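Local coordinates for FKBO (Streptomyces hygroscopicus, PDB 4BPS), which hydrolyses chorismate to a dihydroxylated cyclohexadiene carboxylic acid and pyruvate, a step in the biosynthesis of the immunosuppressants FK506 and FK520, at residues D172-T180 / P224-L232; A208-Y219 / A246-V254. All blocks are in the same frame, centred on the assembly; numbering follows the deposited sequence. Where two conformers were deposited one is given.

Interaction 1: residues D172-T180 / P224-L232; sequences DPATMPAAT and PVFARATWL. With 3EB (3-(2-carboxyethyl)benzoic acid), chain B.
Phe226 packs against Ala179 and carries the contact on to the bound 3-(2-carboxyethyl)benzoic acid (3EB). Its CB meets the Ala179 methyl, CB to CB 3.4 Å, and also lies near Pro177 O. Phe226 CG is 3.9 Å from Ala179 CB. It lies between the backbone N and the carbonyl carbon (chi1 58°), which leads the ring away from 172-180 and over 3EB. Further out, the ring lies nearly parallel to the 3EB ring, which covers one face. CE1 comes within 3.3 Å of 3EB CAN, and CZ lies 3.5 Å from 3EB CAF. CE2 also rests against a face of the Arg228 guanidinium, offset toward its rim. Arg228 NH1 in turn donates to 3EB OXT at 2.8 Å, near the guanidinium plane. Without the ring, as with an alanine here, 3EB would probably lose its aromatic wall on that face, and the Arg228 guanidinium the carbon that backs it.

Two bonds fix the backbones beside this wall. Ala227 N donates to Pro177 O at 3.1 Å, approaching from above the carbonyl plane. Thr230 OG1 takes the Ala178 N-H at 2.9 Å and is also bonded to Asn203. Val225 CG2 touches Pro173 CB at 3.7 Å. The same methyl also touches CG of selenomethionine Met176. The contact joins the start of strand 178-184 to the approach to strand 229-232. Arg228 and Ala229 form a classic beta bulge opposite Ile204. Ser243 OG bridges the two sides by bonding Ala179 N and Ala227 O. The chemistry is thus divided: a flat apolar surface holds the ligand ring, and the substrate-binding Arg228 helps to hold the carboxylate of the carboxyethyl arm.

Interaction 2: residues A208-Y219 / A246-V254; sequences AVLTAHHYPTTY and AGILGHRTV. With 3EB (3-(2-carboxyethyl)benzoic acid), chain B.
His251 has one ring face covered by Pro216, whose CG stands 3.8 Å from the imidazole centroid in a CH-pi contact. Along the imidazole edge, Leu210 CD2 comes to CD2 of His251; these two side chains run side by side in the same direction. ND1 uses another part of the edge to meet Tyr219 OH at 2.7 Å, a hydrogen bond in which either atom may be the donor. The two rings are oblique, with planes at 66°. His251 CG is placed between its backbone N and carbonyl carbon (chi1 60°), which brings ND1 to Tyr219 OH. Its CB makes an off-centre CH-pi contact with the Tyr215 ring, 4.3 Å from the centroid.

His251 stands in a type II' beta turn from Leu249 to Arg252, the tip of the hairpin that joins strands 239-249 and 252-253. Gly250 takes the positive phi (69°) of that turn. Its backbone grips the loop twice: Gly250 N donates to Ala208 O at 2.8 Å, and Leu210 N donates to Gly250 O at 2.9 Å. Val209 CG1 lies against the same Gly250 O. A water links Tyr219 OH to Thr253 N, tying the loop to the second strand. On the pocket side, Tyr215, a substrate-binding residue, donates from OH to 3EB O at 2.7 Å, in the plane of its ring.

From the N terminus the four segments come in the order 172-180, 208-219, 224-232, 246-254, and the two contacts alternate. Interaction 1 closes a loop of 43 residues that contains 208-219; interaction 2 closes one of 26 that contains 224-232. The loops therefore cross rather than nest. Interaction 1 ties strand 178-184, which pairs with strand 133-142, to the lead-in of strand 229-232. Interaction 2 fastens the long loop after strand 201-204 to the hairpin ending strand 239-249, the sheet neighbour of 229-232. They touch where Arg228 NH2 probably bonds Tyr215 OH, 2.9 Å away, and both reach 3EB.

Interaction 1: residues D172-T180 / P224-L232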
loop_
_atom_site.group_PDB
_atom_site.type_symbol
_atom_site.label_atom_id
_atom_site.label_comp_id
_atom_site.label_asym_id
_atom_site.label_seq_id
_atom_site.Cartn_x
_atom_site.Cartn_y
_atom_site.Cartn_z
ATOM N N ASP A 172 -2.280 -10.297 -15.928
ATOM C CA ASP A 172 -2.992 -11.316 -15.173
ATOM C C ASP A 172 -3.294 -10.774 -13.771
ATOM O O ASP A 172 -2.365 -10.402 -13.041
ATOM C CB ASP A 172 -2.087 -12.544 -15.090
ATOM C CG ASP A 172 -2.685 -13.703 -14.305
ATOM O OD1 ASP A 172 -3.697 -13.561 -13.608
ATOM O OD2 ASP A 172 -2.106 -14.803 -14.386
ATOM N N PRO A 173 -4.589 -10.721 -13.357
ATOM C CA PRO A 173 -4.894 -10.174 -12.019
ATOM C C PRO A 173 -4.161 -10.887 -10.885
ATOM O O PRO A 173 -3.888 -10.255 -9.873
ATOM C CB PRO A 173 -6.423 -10.352 -11.907
ATOM C CG PRO A 173 -6.748 -11.468 -12.880
ATOM C CD PRO A 173 -5.788 -11.240 -14.031
ATOM N N ALA A 174 -3.842 -12.170 -11.055
ATOM C CA ALA A 174 -3.142 -12.906 -10.003
ATOM C C ALA A 174 -1.719 -12.378 -9.773
ATOM O O ALA A 174 -1.112 -12.683 -8.738
ATOM C CB ALA A 174 -3.123 -14.399 -10.327
ATOM N N THR A 175 -1.188 -11.594 -10.715
ATOM C CA THR A 175 0.160 -11.024 -10.549
ATOM C C THR A 175 0.163 -9.719 -9.768
ATOM O O THR A 175 1.234 -9.228 -9.440
ATOM C CB THR A 175 0.889 -10.812 -11.885
ATOM O OG1 THR A 175 0.237 -9.789 -12.653
ATOM C CG2 THR A 175 0.992 -12.129 -12.670
HETATM N N MSE A 176 -1.004 -9.159 -9.441
HETATM C CA MSE A 176 -0.993 -7.928 -8.666
HETATM C C MSE A 176 -0.605 -8.236 -7.229
HETATM O O MSE A 176 -1.157 -9.134 -6.598
HETATM C CB MSE A 176 -2.332 -7.198 -8.709
HETATM C CG MSE A 176 -2.774 -6.742 -10.117
HETATM SE SE MSE A 176 -1.471 -5.640 -11.068
HETATM C CE MSE A 176 -1.600 -4.084 -9.982
ATOM N N PRO A 177 0.321 -7.447 -6.674
ATOM C CA PRO A 177 0.871 -7.775 -5.353
ATOM C C PRO A 177 0.043 -7.156 -4.228
ATOM O O PRO A 177 -1.089 -6.693 -4.425
ATOM C CB PRO A 177 2.270 -7.144 -5.397
ATOM C CG PRO A 177 2.041 -5.923 -6.253
ATOM C CD PRO A 177 1.118 -6.410 -7.350
ATOM N N ALA A 178 0.622 -7.143 -3.034
ATOM C CA ALA A 178 0.038 -6.497 -1.884
ATOM C C ALA A 178 -0.338 -5.052 -2.238
ATOM O O ALA A 178 0.373 -4.379 -3.010
ATOM C CB ALA A 178 1.041 -6.511 -0.736
ATOM N N ALA A 179 -1.436 -4.591 -1.645
ATOM C CA ALA A 179 -1.967 -3.270 -1.958
ATOM C C ALA A 179 -2.610 -2.605 -0.759
ATOM O O ALA A 179 -2.919 -3.248 0.260
ATOM C CB ALA A 179 -3.005 -3.370 -3.106
ATOM N N THR A 180 -2.809 -1.304 -0.912
ATOM C CA THR A 180 -3.646 -0.482 -0.046
ATOM C C THR A 180 -4.547 0.360 -0.927
ATOM O O THR A 180 -4.080 0.893 -1.938
ATOM C CB THR A 180 -2.777 0.429 0.803
ATOM O OG1 THR A 180 -2.010 -0.403 1.676
ATOM C CG2 THR A 180 -3.579 1.442 1.614
ATOM N N PRO A 224 -12.219 -5.046 -6.927
ATOM C CA PRO A 224 -10.820 -4.739 -6.622
ATOM C C PRO A 224 -9.916 -5.869 -7.070
ATOM O O PRO A 224 -10.394 -6.973 -7.368
ATOM C CB PRO A 224 -10.796 -4.582 -5.092
ATOM C CG PRO A 224 -12.134 -4.949 -4.609
ATOM C CD PRO A 224 -13.001 -5.383 -5.733
ATOM N N VAL A 225 -8.614 -5.597 -7.148
ATOM C CA VAL A 225 -7.639 -6.634 -7.469
ATOM C C VAL A 225 -6.379 -6.346 -6.692
ATOM O O VAL A 225 -5.881 -5.223 -6.722
ATOM C CB VAL A 225 -7.377 -6.713 -8.989
ATOM C CG1 VAL A 225 -6.944 -5.351 -9.583
ATOM C CG2 VAL A 225 -6.357 -7.777 -9.316
ATOM N N PHE A 226 -5.909 -7.351 -5.959
ATOM C CA PHE A 226 -4.697 -7.259 -5.133
ATOM C C PHE A 226 -4.500 -8.564 -4.376
ATOM O O PHE A 226 -5.477 -9.257 -4.059
ATOM C CB PHE A 226 -4.709 -6.071 -4.131
ATOM C CG PHE A 226 -5.863 -6.071 -3.161
ATOM C CD1 PHE A 226 -7.067 -5.439 -3.464
ATOM C CD2 PHE A 226 -5.741 -6.684 -1.926
ATOM C CE1 PHE A 226 -8.109 -5.431 -2.572
ATOM C CE2 PHE A 226 -6.786 -6.683 -1.026
ATOM C CZ PHE A 226 -7.977 -6.073 -1.353
ATOM N N ALA A 227 -3.248 -8.844 -4.025
ATOM C CA ALA A 227 -2.917 -9.977 -3.168
ATOM C C ALA A 227 -3.017 -9.563 -1.709
ATOM O O ALA A 227 -2.966 -8.375 -1.399
ATOM C CB ALA A 227 -1.509 -10.452 -3.461
ATOM N N ARG A 228 -3.099 -10.530 -0.793
ATOM C CA ARG A 228 -3.209 -10.204 0.639
ATOM C C ARG A 228 -1.825 -9.952 1.286
ATOM O O ARG A 228 -1.727 -9.274 2.325
ATOM C CB ARG A 228 -4.010 -11.287 1.383
ATOM C CG ARG A 228 -5.399 -11.472 0.797
ATOM C CD ARG A 228 -6.258 -10.238 0.982
ATOM N NE ARG A 228 -7.489 -10.342 0.204
ATOM C CZ ARG A 228 -8.529 -9.531 0.378
ATOM N NH1 ARG A 228 -8.495 -8.576 1.297
ATOM N NH2 ARG A 228 -9.613 -9.693 -0.374
ATOM N N ALA A 229 -0.759 -10.457 0.664
ATOM C CA ALA A 229 0.640 -10.152 1.049
ATOM C C ALA A 229 1.511 -10.550 -0.145
ATOM O O ALA A 229 1.031 -11.262 -1.052
ATOM C CB ALA A 229 1.036 -10.931 2.295
ATOM N N THR A 230 2.768 -10.105 -0.152
ATOM C CA THR A 230 3.713 -10.500 -1.174
ATOM C C THR A 230 5.055 -10.760 -0.516
ATOM O O THR A 230 5.536 -9.926 0.265
ATOM C CB THR A 230 3.887 -9.382 -2.233
ATOM O OG1 THR A 230 2.621 -9.183 -2.890
ATOM C CG2 THR A 230 4.957 -9.723 -3.267
ATOM N N TRP A 231 5.649 -11.912 -0.826
ATOM C CA TRP A 231 7.034 -12.202 -0.462
ATOM C C TRP A 231 7.925 -11.766 -1.622
ATOM O O TRP A 231 7.706 -12.193 -2.763
ATOM C CB TRP A 231 7.242 -13.707 -0.189
ATOM C CG TRP A 231 8.700 -13.968 0.049
ATOM C CD1 TRP A 231 9.666 -14.234 -0.896
ATOM C CD2 TRP A 231 9.397 -13.853 1.294
ATOM N NE1 TRP A 231 10.917 -14.322 -0.295
ATOM C CE2 TRP A 231 10.775 -14.089 1.047
ATOM C CE3 TRP A 231 8.986 -13.583 2.599
ATOM C CZ2 TRP A 231 11.724 -14.065 2.065
ATOM C CZ3 TRP A 231 9.936 -13.547 3.600
ATOM C CH2 TRP A 231 11.277 -13.798 3.329
ATOM N N LEU A 232 8.940 -10.963 -1.323
ATOM C CA LEU A 232 9.835 -10.441 -2.359
ATOM C C LEU A 232 11.272 -10.753 -2.004
ATOM O O LEU A 232 11.749 -10.352 -0.937
ATOM C CB LEU A 232 9.700 -8.921 -2.517
ATOM C CG LEU A 232 10.366 -8.325 -3.767
ATOM C CD1 LEU A 232 9.572 -8.676 -5.004
ATOM C CD2 LEU A 232 10.552 -6.814 -3.619
HETATM C C 3EB B . -10.628 -5.386 1.431
HETATM O O 3EB B . -11.250 -5.453 0.366
HETATM C CA 3EB B . -10.483 -4.097 2.191
HETATM O OAB 3EB B . -8.499 -1.581 -3.467
HETATM O OAD 3EB B . -6.284 -1.637 -3.338
HETATM C CAE 3EB B . -7.696 -3.515 1.107
HETATM C CAF 3EB B . -6.483 -3.495 0.429
HETATM C CAG 3EB B . -8.839 -2.959 0.531
HETATM C CAH 3EB B . -6.389 -2.912 -0.823
HETATM C CAL 3EB B . -7.454 -1.807 -2.823
HETATM C CAM 3EB B . -8.730 -2.393 -0.740
HETATM C CAN 3EB B . -7.520 -2.380 -1.433
HETATM O OXT 3EB B . -10.112 -6.426 1.995
HETATM C C2 3EB B . -10.171 -2.906 1.261
#

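Interaction 2: residues A208-Y219 / A246-V254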
loop_
_atom_site.group_PDB
_atom_site.type_symbol
_atom_site.label_atom_id
_atom_site.label_comp_id
_atom_site.label_asym_id
_atom_site.label_seq_id
_atom_site.Cartn_x
_atom_site.Cartn_y
_atom_site.Cartn_z
ATOM N N ALA A 208 -9.184 -17.565 4.751
ATOM C CA ALA A 208 -10.571 -17.249 5.172
ATOM C C ALA A 208 -11.070 -15.934 4.576
ATOM O O ALA A 208 -12.075 -15.381 5.056
ATOM C CB ALA A 208 -10.654 -17.214 6.694
ATOM N N VAL A 209 -10.382 -15.442 3.540
ATOM C CA VAL A 209 -10.778 -14.188 2.899
ATOM C C VAL A 209 -10.820 -14.435 1.408
ATOM O O VAL A 209 -9.896 -15.021 0.833
ATOM C CB VAL A 209 -9.814 -13.031 3.265
ATOM C CG1 VAL A 209 -10.131 -11.770 2.468
ATOM C CG2 VAL A 209 -9.923 -12.726 4.772
ATOM N N LEU A 210 -11.906 -13.999 0.780
ATOM C CA LEU A 210 -12.073 -14.204 -0.641
ATOM C C LEU A 210 -11.057 -13.359 -1.425
ATOM O O LEU A 210 -10.837 -12.188 -1.125
ATOM C CB LEU A 210 -13.501 -13.810 -1.034
ATOM C CG LEU A 210 -13.935 -14.099 -2.477
ATOM C CD1 LEU A 210 -13.860 -15.586 -2.833
ATOM C CD2 LEU A 210 -15.341 -13.563 -2.704
ATOM N N THR A 211 -10.468 -13.951 -2.460
ATOM C CA THR A 211 -9.582 -13.215 -3.364
ATOM C C THR A 211 -10.299 -11.993 -3.918
ATOM O O THR A 211 -11.443 -12.096 -4.387
ATOM C CB THR A 211 -9.131 -14.163 -4.468
ATOM O OG1 THR A 211 -8.305 -15.169 -3.866
ATOM C CG2 THR A 211 -8.337 -13.474 -5.555
ATOM N N ALA A 212 -9.636 -10.839 -3.845
ATOM C CA ALA A 212 -10.280 -9.552 -4.135
ATOM C C ALA A 212 -10.960 -9.552 -5.503
ATOM O O ALA A 212 -12.112 -9.110 -5.622
ATOM C CB ALA A 212 -9.264 -8.417 -3.999
ATOM N N HIS A 213 -10.255 -10.028 -6.541
ATOM C CA HIS A 213 -10.864 -9.933 -7.869
ATOM C C HIS A 213 -11.959 -10.963 -8.106
ATOM O O HIS A 213 -12.587 -10.964 -9.161
ATOM C CB HIS A 213 -9.819 -9.902 -8.995
ATOM C CG HIS A 213 -9.061 -11.162 -9.217
ATOM N ND1 HIS A 213 -7.885 -11.457 -8.552
ATOM C CD2 HIS A 213 -9.265 -12.155 -10.114
ATOM C CE1 HIS A 213 -7.428 -12.615 -9.005
ATOM N NE2 HIS A 213 -8.239 -13.057 -9.953
ATOM N N HIS A 214 -12.217 -11.798 -7.091
ATOM C CA HIS A 214 -13.380 -12.700 -7.082
ATOM C C HIS A 214 -14.548 -12.146 -6.273
ATOM O O HIS A 214 -15.556 -12.836 -6.118
ATOM C CB HIS A 214 -12.991 -14.075 -6.514
ATOM C CG HIS A 214 -12.006 -14.811 -7.353
ATOM N ND1 HIS A 214 -11.401 -15.975 -6.928
ATOM C CD2 HIS A 214 -11.523 -14.562 -8.590
ATOM C CE1 HIS A 214 -10.574 -16.405 -7.865
ATOM N NE2 HIS A 214 -10.634 -15.569 -8.888
ATOM N N TYR A 215 -14.442 -10.935 -5.745
ATOM C CA TYR A 215 -15.560 -10.362 -5.023
ATOM C C TYR A 215 -16.822 -10.341 -5.895
ATOM O O TYR A 215 -16.761 -10.093 -7.097
ATOM C CB TYR A 215 -15.278 -8.935 -4.578
ATOM C CG TYR A 215 -14.399 -8.720 -3.346
ATOM C CD1 TYR A 215 -13.786 -9.777 -2.660
ATOM C CD2 TYR A 215 -14.191 -7.441 -2.870
ATOM C CE1 TYR A 215 -13.007 -9.524 -1.555
ATOM C CE2 TYR A 215 -13.395 -7.170 -1.777
ATOM C CZ TYR A 215 -12.793 -8.212 -1.119
ATOM O OH TYR A 215 -11.960 -8.002 -0.020
ATOM N N PRO A 216 -17.987 -10.503 -5.260
ATOM C CA PRO A 216 -19.244 -10.486 -6.012
ATOM C C PRO A 216 -19.591 -9.065 -6.462
ATOM O O PRO A 216 -18.997 -8.068 -6.026
ATOM C CB PRO A 216 -20.252 -11.013 -4.988
ATOM C CG PRO A 216 -19.690 -10.595 -3.661
ATOM C CD PRO A 216 -18.206 -10.754 -3.821
ATOM N N THR A 217 -20.601 -8.970 -7.313
ATOM C CA THR A 217 -20.833 -7.703 -7.990
ATOM C C THR A 217 -21.454 -6.644 -7.092
ATOM O O THR A 217 -21.512 -5.486 -7.483
ATOM C CB THR A 217 -21.689 -7.875 -9.253
ATOM O OG1 THR A 217 -22.973 -8.367 -8.874
ATOM C CG2 THR A 217 -21.032 -8.820 -10.253
ATOM N N THR A 218 -21.878 -7.021 -5.890
ATOM C CA THR A 218 -22.267 -6.036 -4.895
ATOM C C THR A 218 -21.227 -4.924 -4.761
ATOM O O THR A 218 -21.583 -3.783 -4.515
ATOM C CB THR A 218 -22.406 -6.708 -3.515
ATOM O OG1 THR A 218 -23.062 -7.973 -3.640
ATOM C CG2 THR A 218 -23.157 -5.799 -2.568
ATOM N N TYR A 219 -19.949 -5.289 -4.893
ATOM C CA TYR A 219 -18.828 -4.368 -4.683
ATOM C C TYR A 219 -18.349 -3.710 -5.989
ATOM O O TYR A 219 -17.302 -3.050 -6.005
ATOM C CB TYR A 219 -17.667 -5.122 -4.023
ATOM C CG TYR A 219 -18.083 -5.819 -2.741
ATOM C CD1 TYR A 219 -18.390 -5.108 -1.595
ATOM C CD2 TYR A 219 -18.183 -7.200 -2.679
ATOM C CE1 TYR A 219 -18.768 -5.740 -0.428
ATOM C CE2 TYR A 219 -18.574 -7.848 -1.519
ATOM C CZ TYR A 219 -18.838 -7.121 -0.393
ATOM O OH TYR A 219 -19.205 -7.742 0.766
ATOM N N ALA A 246 -8.340 -5.515 6.629
ATOM C CA ALA A 246 -9.574 -5.058 7.249
ATOM C C ALA A 246 -10.257 -6.162 8.045
ATOM O O ALA A 246 -9.881 -7.348 7.975
ATOM C CB ALA A 246 -10.536 -4.572 6.167
ATOM N N GLY A 247 -11.297 -5.759 8.779
ATOM C CA GLY A 247 -12.166 -6.686 9.501
ATOM C C GLY A 247 -13.219 -7.294 8.581
ATOM O O GLY A 247 -14.407 -6.903 8.614
ATOM N N ILE A 248 -12.755 -8.232 7.760
ATOM C CA ILE A 248 -13.565 -8.938 6.788
ATOM C C ILE A 248 -13.371 -10.450 6.998
ATOM O O ILE A 248 -12.273 -10.903 7.362
ATOM C CB ILE A 248 -13.123 -8.523 5.340
ATOM C CG1 ILE A 248 -13.733 -7.172 4.936
ATOM C CG2 ILE A 248 -13.496 -9.552 4.293
ATOM C CD1 ILE A 248 -13.082 -6.523 3.708
ATOM N N LEU A 249 -14.434 -11.209 6.759
ATOM C CA LEU A 249 -14.352 -12.674 6.711
ATOM C C LEU A 249 -15.088 -13.083 5.425
ATOM O O LEU A 249 -16.211 -12.632 5.155
ATOM C CB LEU A 249 -14.818 -13.328 8.018
ATOM C CG LEU A 249 -13.892 -13.037 9.237
ATOM C CD1 LEU A 249 -14.511 -13.593 10.509
ATOM C CD2 LEU A 249 -12.370 -13.470 9.142
ATOM N N GLY A 250 -14.451 -13.894 4.593
ATOM C CA GLY A 250 -14.947 -14.128 3.243
ATOM C C GLY A 250 -14.752 -12.836 2.471
ATOM O O GLY A 250 -13.615 -12.334 2.404
ATOM N N HIS A 251 -15.837 -12.260 1.929
ATOM C CA HIS A 251 -15.787 -10.899 1.401
ATOM C C HIS A 251 -16.481 -9.910 2.330
ATOM O O HIS A 251 -16.492 -8.715 2.043
ATOM C CB HIS A 251 -16.405 -10.788 0.001
ATOM C CG HIS A 251 -17.843 -11.194 -0.043
ATOM N ND1 HIS A 251 -18.855 -10.448 0.533
ATOM C CD2 HIS A 251 -18.416 -12.310 -0.548
ATOM C CE1 HIS A 251 -19.993 -11.097 0.378
ATOM N NE2 HIS A 251 -19.754 -12.228 -0.269
ATOM N N ARG A 252 -17.102 -10.399 3.389
ATOM C CA ARG A 252 -18.033 -9.596 4.162
ATOM C C ARG A 252 -17.380 -8.767 5.251
ATOM O O ARG A 252 -16.582 -9.276 6.039
ATOM C CB ARG A 252 -18.994 -10.564 4.872
ATOM C CG ARG A 252 -20.339 -10.895 4.282
ATOM C CD ARG A 252 -21.286 -11.350 5.467
ATOM N NE ARG A 252 -21.099 -10.492 6.661
ATOM C CZ ARG A 252 -21.785 -10.534 7.791
ATOM N NH1 ARG A 252 -22.775 -11.398 7.960
ATOM N NH2 ARG A 252 -21.466 -9.666 8.765
ATOM N N THR A 253 -17.807 -7.512 5.365
ATOM C CA THR A 253 -17.504 -6.725 6.542
ATOM C C THR A 253 -18.106 -7.432 7.749
ATOM O O THR A 253 -19.290 -7.811 7.732
ATOM C CB THR A 253 -18.116 -5.325 6.416
ATOM O OG1 THR A 253 -17.499 -4.680 5.307
ATOM C CG2 THR A 253 -17.910 -4.515 7.697
ATOM N N VAL A 254 -17.322 -7.584 8.814
ATOM C CA VAL A 254 -17.825 -8.116 10.079
ATOM C C VAL A 254 -17.727 -7.041 11.169
ATOM O O VAL A 254 -17.157 -5.971 10.953
ATOM C CB VAL A 254 -17.152 -9.444 10.464
ATOM C CG1 VAL A 254 -17.500 -10.523 9.440
ATOM C CG2 VAL A 254 -15.674 -9.270 10.655
HETATM C C 3EB B . -10.628 -5.386 1.431
HETATM O O 3EB B . -11.250 -5.453 0.366
HETATM C CA 3EB B . -10.483 -4.097 2.191
HETATM O OAB 3EB B . -8.499 -1.581 -3.467
HETATM O OAD 3EB B . -6.284 -1.637 -3.338
HETATM C CAE 3EB B . -7.696 -3.515 1.107
HETATM C CAF 3EB B . -6.483 -3.495 0.429
HETATM C CAG 3EB B . -8.839 -2.959 0.531
HETATM C CAH 3EB B . -6.389 -2.912 -0.823
HETATM C CAL 3EB B . -7.454 -1.807 -2.823
HETATM C CAM 3EB B . -8.730 -2.393 -0.740
HETATM C CAN 3EB B . -7.520 -2.380 -1.433
HETATM O OXT 3EB B . -10.112 -6.426 1.995
HETATM C C2 3EB B . -10.171 -2.906 1.261
HETATM O O HOH W 1 -19.731 -6.739 3.268
#